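Local coordinates for Xaa-Pro dipeptidase (Mycobacterium tuberculosis, PDB 5E2C), which is probably a metal-dependent aminopeptidase acting on peptides with proline in second position, represented here by its N-terminal creatinase/prolidase-type domain alone, at residues G33-N38 with A63-D68; M20-S23 with N27-Y30; D68-I73 with A82-E87. All coordinates share one frame; numbering follows the deposited sequence.

Interaction 1. Residues G33-N38 with A63-D68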
# COMPACT_ATOMS: atom_id res chain seq x y z
N GLY A 33 -11.45 8.32 18.39
CA GLY A 33 -10.80 9.36 19.19
C GLY A 33 -9.32 9.09 19.46
O GLY A 33 -8.62 9.94 20.03
N PHE A 34 -8.82 7.95 19.02
CA PHE A 34 -7.41 7.60 19.24
C PHE A 34 -6.52 8.23 18.17
O PHE A 34 -6.77 8.07 16.98
CB PHE A 34 -7.24 6.09 19.22
CG PHE A 34 -5.82 5.64 19.36
CD1 PHE A 34 -5.13 5.86 20.54
CD2 PHE A 34 -5.16 5.02 18.31
CE1 PHE A 34 -3.82 5.45 20.68
CE2 PHE A 34 -3.84 4.61 18.44
CZ PHE A 34 -3.17 4.82 19.63
N SER A 35 -5.48 8.94 18.62
CA SER A 35 -4.63 9.76 17.74
C SER A 35 -3.18 9.27 17.64
O SER A 35 -2.33 9.97 17.10
CB SER A 35 -4.65 11.21 18.22
OG SER A 35 -4.06 11.33 19.50
N GLY A 36 -2.89 8.08 18.17
CA GLY A 36 -1.55 7.51 18.06
C GLY A 36 -1.15 7.22 16.63
O GLY A 36 -2.00 6.98 15.76
N SER A 37 0.16 7.22 16.39
CA SER A 37 0.71 7.09 15.05
C SER A 37 0.66 5.67 14.51
O SER A 37 1.00 5.44 13.36
CB SER A 37 2.16 7.56 15.04
OG SER A 37 2.97 6.59 15.65
N ASN A 38 0.33 4.71 15.36
CA ASN A 38 0.07 3.36 14.90
C ASN A 38 -1.20 2.83 15.54
O ASN A 38 -1.35 2.84 16.75
CB ASN A 38 1.23 2.43 15.23
CG ASN A 38 1.05 1.05 14.64
OD1 ASN A 38 0.62 0.89 13.48
ND2 ASN A 38 1.34 0.04 15.42
N ALA A 63 -6.00 4.02 26.41
CA ALA A 63 -6.87 3.88 27.57
C ALA A 63 -7.60 5.18 27.89
O ALA A 63 -8.77 5.14 28.25
CB ALA A 63 -6.09 3.39 28.78
N SER A 64 -6.92 6.32 27.77
CA SER A 64 -7.54 7.62 28.04
C SER A 64 -8.37 8.15 26.89
O SER A 64 -9.37 8.82 27.13
CB SER A 64 -6.50 8.67 28.46
OG SER A 64 -5.64 9.02 27.40
N GLN A 65 -7.94 7.91 25.65
CA GLN A 65 -8.65 8.44 24.49
C GLN A 65 -9.84 7.59 24.07
O GLN A 65 -10.82 8.13 23.57
CB GLN A 65 -7.70 8.61 23.32
CG GLN A 65 -6.70 9.73 23.52
CD GLN A 65 -5.86 10.00 22.29
OE1 GLN A 65 -5.45 9.08 21.58
NE2 GLN A 65 -5.53 11.27 22.08
N ALA A 66 -9.76 6.28 24.27
CA ALA A 66 -10.82 5.36 23.82
C ALA A 66 -11.21 4.39 24.92
O ALA A 66 -11.16 3.16 24.72
CB ALA A 66 -10.35 4.61 22.57
N PRO A 67 -11.62 4.91 26.09
CA PRO A 67 -11.98 4.03 27.20
C PRO A 67 -13.21 3.16 26.95
O PRO A 67 -13.41 2.17 27.66
CB PRO A 67 -12.26 5.02 28.35
CG PRO A 67 -12.62 6.30 27.67
CD PRO A 67 -11.75 6.33 26.45
N ASP A 68 -14.02 3.53 25.96
CA ASP A 68 -15.18 2.74 25.59
C ASP A 68 -14.86 1.49 24.76
O ASP A 68 -15.72 0.65 24.58
CB ASP A 68 -16.20 3.61 24.85
CG ASP A 68 -15.63 4.29 23.63
OD1 ASP A 68 -14.39 4.52 23.52
OD2 ASP A 68 -16.45 4.61 22.75
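The amide of Gln65, in the last turn of helix 59-65, reaches over to Phe34 and Ser35, tying the end of that helix to the loop that leads into strand 40-44 in the creatinase/prolidase N-terminal domain. Two hydrogen bonds carry the polar part. Ser35 N donates to Gln65 OE1 over 3.0 Å with an N-H...O angle of 161°, approaching 34° out of the carbonyl plane. Gln65 NE2 in turn donates to Ser35 OG at 3.0 Å, and this partner lies almost in the amide plane. The same residue is thus read through its backbone N-H and its hydroxyl, which fixes the rotation of the amide; Gln61 NE2 also donates to Gln65 OE1.

Van der Waals contacts fill in around this pair. The extended Gln65 chain passes the peptide of Gly33, its CB 3.7 Å from Gly33 O. Gly33, just past helix 25-32, turns the chain with a positive phi. The Phe34 ring, with CG anti to the backbone N (chi1 177°), turns inward onto Leu52 and Thr54 of strand 51-54 and stands nearly perpendicular to the amide. Gly36 N sits over the ring centre, while Phe34 CD1 comes within 3.4 Å of Gln65 OE1.

Interaction 2. Residues M20-S23 with N27-Y30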
# COMPACT_ATOMS: atom_id res chain seq x y z
N MSE A 20 -15.45 -4.34 9.02
CA MSE A 20 -14.48 -3.54 8.33
C MSE A 20 -13.28 -3.32 9.21
O MSE A 20 -13.41 -3.01 10.41
CB MSE A 20 -15.10 -2.20 8.00
CG MSE A 20 -14.03 -1.35 7.38
SE MSE A 20 -14.87 -0.16 6.12
CE MSE A 20 -13.19 0.54 5.34
N LEU A 21 -12.12 -3.47 8.60
CA LEU A 21 -10.84 -3.11 9.20
C LEU A 21 -10.49 -1.70 8.74
O LEU A 21 -10.38 -1.43 7.53
CB LEU A 21 -9.75 -4.06 8.74
CG LEU A 21 -8.34 -3.72 9.22
CD1 LEU A 21 -8.27 -3.77 10.74
CD2 LEU A 21 -7.35 -4.69 8.58
N ILE A 22 -10.33 -0.80 9.69
CA ILE A 22 -9.91 0.56 9.39
C ILE A 22 -8.42 0.73 9.70
O ILE A 22 -7.98 0.50 10.83
CB ILE A 22 -10.76 1.59 10.16
CG1 ILE A 22 -12.24 1.38 9.83
CG2 ILE A 22 -10.35 3.01 9.81
CD1 ILE A 22 -12.96 0.57 10.85
N SER A 23 -7.66 1.12 8.68
CA SER A 23 -6.19 1.22 8.75
C SER A 23 -5.66 2.66 8.56
O SER A 23 -4.51 2.95 8.93
CB SER A 23 -5.55 0.32 7.68
OG SER A 23 -5.92 -1.05 7.84
N ASN A 27 -9.08 7.98 9.62
CA ASN A 27 -10.34 7.30 9.87
C ASN A 27 -10.42 6.61 11.23
O ASN A 27 -11.50 6.53 11.85
CB ASN A 27 -10.60 6.31 8.73
CG ASN A 27 -10.89 7.03 7.44
OD1 ASN A 27 -11.26 8.22 7.43
ND2 ASN A 27 -10.72 6.32 6.34
N VAL A 28 -9.28 6.09 11.68
CA VAL A 28 -9.21 5.49 13.01
C VAL A 28 -9.54 6.58 14.04
O VAL A 28 -10.37 6.37 14.93
CB VAL A 28 -7.83 4.88 13.30
CG1 VAL A 28 -7.69 4.49 14.75
CG2 VAL A 28 -7.55 3.67 12.42
N ARG A 29 -8.89 7.73 13.90
CA ARG A 29 -9.12 8.85 14.80
C ARG A 29 -10.59 9.30 14.78
O ARG A 29 -11.20 9.52 15.84
CB ARG A 29 -8.20 10.02 14.43
CG ARG A 29 -8.14 11.12 15.47
CD ARG A 29 -7.04 12.13 15.14
NE ARG A 29 -7.34 12.88 13.92
CZ ARG A 29 -6.64 12.81 12.79
NH1 ARG A 29 -5.58 12.02 12.69
NH2 ARG A 29 -7.01 13.54 11.75
N TYR A 30 -11.17 9.40 13.58
CA TYR A 30 -12.57 9.83 13.42
C TYR A 30 -13.53 8.92 14.18
O TYR A 30 -14.45 9.39 14.87
CB TYR A 30 -12.93 9.87 11.94
CG TYR A 30 -14.34 10.30 11.66
CD1 TYR A 30 -14.72 11.62 11.82
CD2 TYR A 30 -15.30 9.37 11.27
CE1 TYR A 30 -16.02 12.01 11.58
CE2 TYR A 30 -16.60 9.76 11.00
CZ TYR A 30 -16.96 11.08 11.18
OH TYR A 30 -18.25 11.47 10.94
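This is a buried apolar contact between the end of a central strand and the helix that follows it: Ile22, last residue of strand 19-22, packs against Asn27 and Val28 in helix 25-32. One methyl group does most of the touching. Ile22 CG2 meets Asn27 CB at 3.5 Å, the two side chains crossing at about a right angle, and lies 3.9 Å from Val28 CG2. It also comes within 3.8 Å of Val28 N, so the branch rests on the backbone of the helix as well as on its side chains. The branching at CB turns the CG2 methyl to the helix, whereas CG1 and CD1 lead away from it. From the helix side, Val28 CG2 is set 3.6 Å from the carbonyl oxygen Ile22 O, a van der Waals approach to the strand's last peptide.

Within the creatinase/prolidase N-terminal domain, strand 19-22 is an inner strand of the mixed sheet, between 40-44, antiparallel to it, and 92-95, parallel to it. Its backbone bonds run from Met20 (selenomethionine) to Val43, from Ile22 to Leu41 and from Leu21 to Gly94. A brief connection beginning at Ser23 leads into helix 25-32, and Ile22 also touches Leu8 of helix 3-14.

Asn27 sends its polar end outside this apolar patch. Its ND2 donates to Glu96 OE2 and Glu127 OE2, two bonds that satisfy the buried amide nitrogen, and Glu96 OE1 accepts from Ser23 N, so one carboxylate links the strand end to the helix start.

Interaction 3. Residues D68-I73 with A82-E87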
# COMPACT_ATOMS: atom_id res chain seq x y z
N ASP A 68 -14.02 3.53 25.96
CA ASP A 68 -15.18 2.74 25.59
C ASP A 68 -14.86 1.49 24.76
O ASP A 68 -15.72 0.65 24.58
CB ASP A 68 -16.20 3.61 24.85
CG ASP A 68 -15.63 4.29 23.63
OD1 ASP A 68 -14.39 4.52 23.52
OD2 ASP A 68 -16.45 4.61 22.75
N LEU A 69 -13.63 1.36 24.27
CA LEU A 69 -13.25 0.24 23.41
C LEU A 69 -12.33 -0.75 24.08
O LEU A 69 -11.46 -0.36 24.88
CB LEU A 69 -12.53 0.77 22.17
CG LEU A 69 -13.41 1.60 21.25
CD1 LEU A 69 -12.60 2.10 20.06
CD2 LEU A 69 -14.59 0.76 20.79
N GLU A 70 -12.47 -2.03 23.72
CA GLU A 70 -11.43 -3.02 23.98
C GLU A 70 -10.19 -2.61 23.18
O GLU A 70 -10.32 -2.27 22.01
CB GLU A 70 -11.84 -4.44 23.57
CG GLU A 70 -10.68 -5.42 23.68
CD GLU A 70 -10.95 -6.79 23.09
OE1 GLU A 70 -12.05 -7.04 22.53
OE2 GLU A 70 -10.03 -7.63 23.16
N VAL A 71 -9.03 -2.63 23.82
CA VAL A 71 -7.77 -2.29 23.17
C VAL A 71 -6.84 -3.48 23.27
O VAL A 71 -6.54 -3.93 24.37
CB VAL A 71 -7.07 -1.08 23.84
CG1 VAL A 71 -5.75 -0.77 23.15
CG2 VAL A 71 -7.99 0.13 23.81
N ALA A 72 -6.41 -3.98 22.13
CA ALA A 72 -5.39 -5.01 22.05
C ALA A 72 -4.04 -4.35 21.84
O ALA A 72 -3.93 -3.42 21.06
CB ALA A 72 -5.69 -5.94 20.89
N ILE A 73 -3.01 -4.84 22.53
CA ILE A 73 -1.66 -4.32 22.36
C ILE A 73 -0.84 -5.34 21.59
O ILE A 73 -0.51 -6.41 22.09
CB ILE A 73 -0.99 -3.96 23.71
CG1 ILE A 73 -1.82 -2.93 24.48
CG2 ILE A 73 0.43 -3.45 23.49
CD1 ILE A 73 -2.05 -1.62 23.76
N ALA A 82 -7.48 -8.57 11.66
CA ALA A 82 -7.98 -9.50 10.66
C ALA A 82 -8.13 -10.90 11.28
O ALA A 82 -9.13 -11.58 11.05
CB ALA A 82 -7.10 -9.54 9.44
N GLY A 83 -7.16 -11.32 12.09
CA GLY A 83 -7.25 -12.61 12.75
C GLY A 83 -8.44 -12.70 13.70
O GLY A 83 -9.15 -13.71 13.73
N ARG A 84 -8.68 -11.63 14.44
CA ARG A 84 -9.87 -11.53 15.29
C ARG A 84 -11.15 -11.64 14.48
O ARG A 84 -12.08 -12.33 14.90
CB ARG A 84 -9.86 -10.22 16.09
CG ARG A 84 -8.87 -10.20 17.24
CD ARG A 84 -9.38 -10.96 18.47
NE ARG A 84 -10.61 -10.40 19.05
CZ ARG A 84 -10.67 -9.52 20.05
NH1 ARG A 84 -9.57 -9.03 20.63
NH2 ARG A 84 -11.86 -9.12 20.50
N ALA A 85 -11.20 -10.98 13.33
CA ALA A 85 -12.36 -11.04 12.45
C ALA A 85 -12.62 -12.48 12.01
O ALA A 85 -13.75 -12.94 12.03
CB ALA A 85 -12.19 -10.12 11.24
N GLY A 86 -11.56 -13.21 11.65
CA GLY A 86 -11.71 -14.60 11.20
C GLY A 86 -12.25 -15.50 12.30
O GLY A 86 -13.14 -16.33 12.07
N GLU A 87 -11.73 -15.30 13.51
CA GLU A 87 -12.16 -16.04 14.70
C GLU A 87 -13.60 -15.70 15.09
O GLU A 87 -14.29 -16.54 15.64
CB GLU A 87 -11.25 -15.72 15.88
CG GLU A 87 -9.86 -16.31 15.75
CD GLU A 87 -8.86 -15.72 16.73
OE1 GLU A 87 -9.23 -14.82 17.53
OE2 GLU A 87 -7.69 -16.17 16.69
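Glu70 and Arg84 meet head-on in a two-pronged salt bridge, each nitrogen of the guanidinium end taking one carboxylate oxygen. Arg84 NH2 donates to Glu70 OE1 over 2.9 Å at an almost linear 174°, and Arg84 NH1 donates to Glu70 OE2, also at 2.9 Å, at 160°. On the arginine side the geometry is regular: both oxygens lie close to the guanidinium plane, and Glu70 CD sits at its edge. On the glutamate side it is uneven. OE1 is met on the syn side, modestly out of the carboxylate plane, whereas OE2 is approached from above the carboxylate. This fits the mutual twist of the two flat groups, whose planes are 35° apart. Two bonds to separate oxygens should still restrain rotation of the carboxylate, and the opposite charges probably reinforce them.

The two chains come from opposite directions and by different routes. Glu70 points its CG away from the backbone nitrogen and stays extended to its carboxylate. Arg84, folded twice along its chain, brings the end of its guanidinium round to face it.

Strand 70-73, outermost in the mixed sheet within this chain, opens a beta-alpha-beta connection: helix 77-87 carries the chain over to strand 92-95, which runs in the same direction, and packs on it through Ala82 and Ala85. The bridge therefore ties Glu70 of the edge strand to the later part of helix 77-87, at the surface of the domain.

Further out, Tyr80, one turn earlier in the helix, shares a hydrogen bond with Arg84 through its OH and NH1, giving that nitrogen a second partner beside Glu70. Both side chains of the bridge also touch Val51. Backbone bonds from Glu70 and Ala72 to Leu52 hold the strand against 51-54.

Interaction 2 is the core contact, interaction 3 lies at the surface, and interaction 1 is partly buried. Their chemistry follows: methyl packing in interaction 2, a charged pair in interaction 3, and amide-to-loop hydrogen bonds beside an inward-facing ring in interaction 1. Helix 25-32 connects interactions 1 and 2, since its end leads into the 33-38 loop, and Arg29 CB packs on the carbonyl oxygen of Phe34. The segments of interactions 1 and 3 overlap at Asp68, which touches the partner segment in neither, and both contacts have side chains reaching strand 51-54. Interactions 2 and 3 do not touch, but both reach the same sheet, at an inner and an outermost strand.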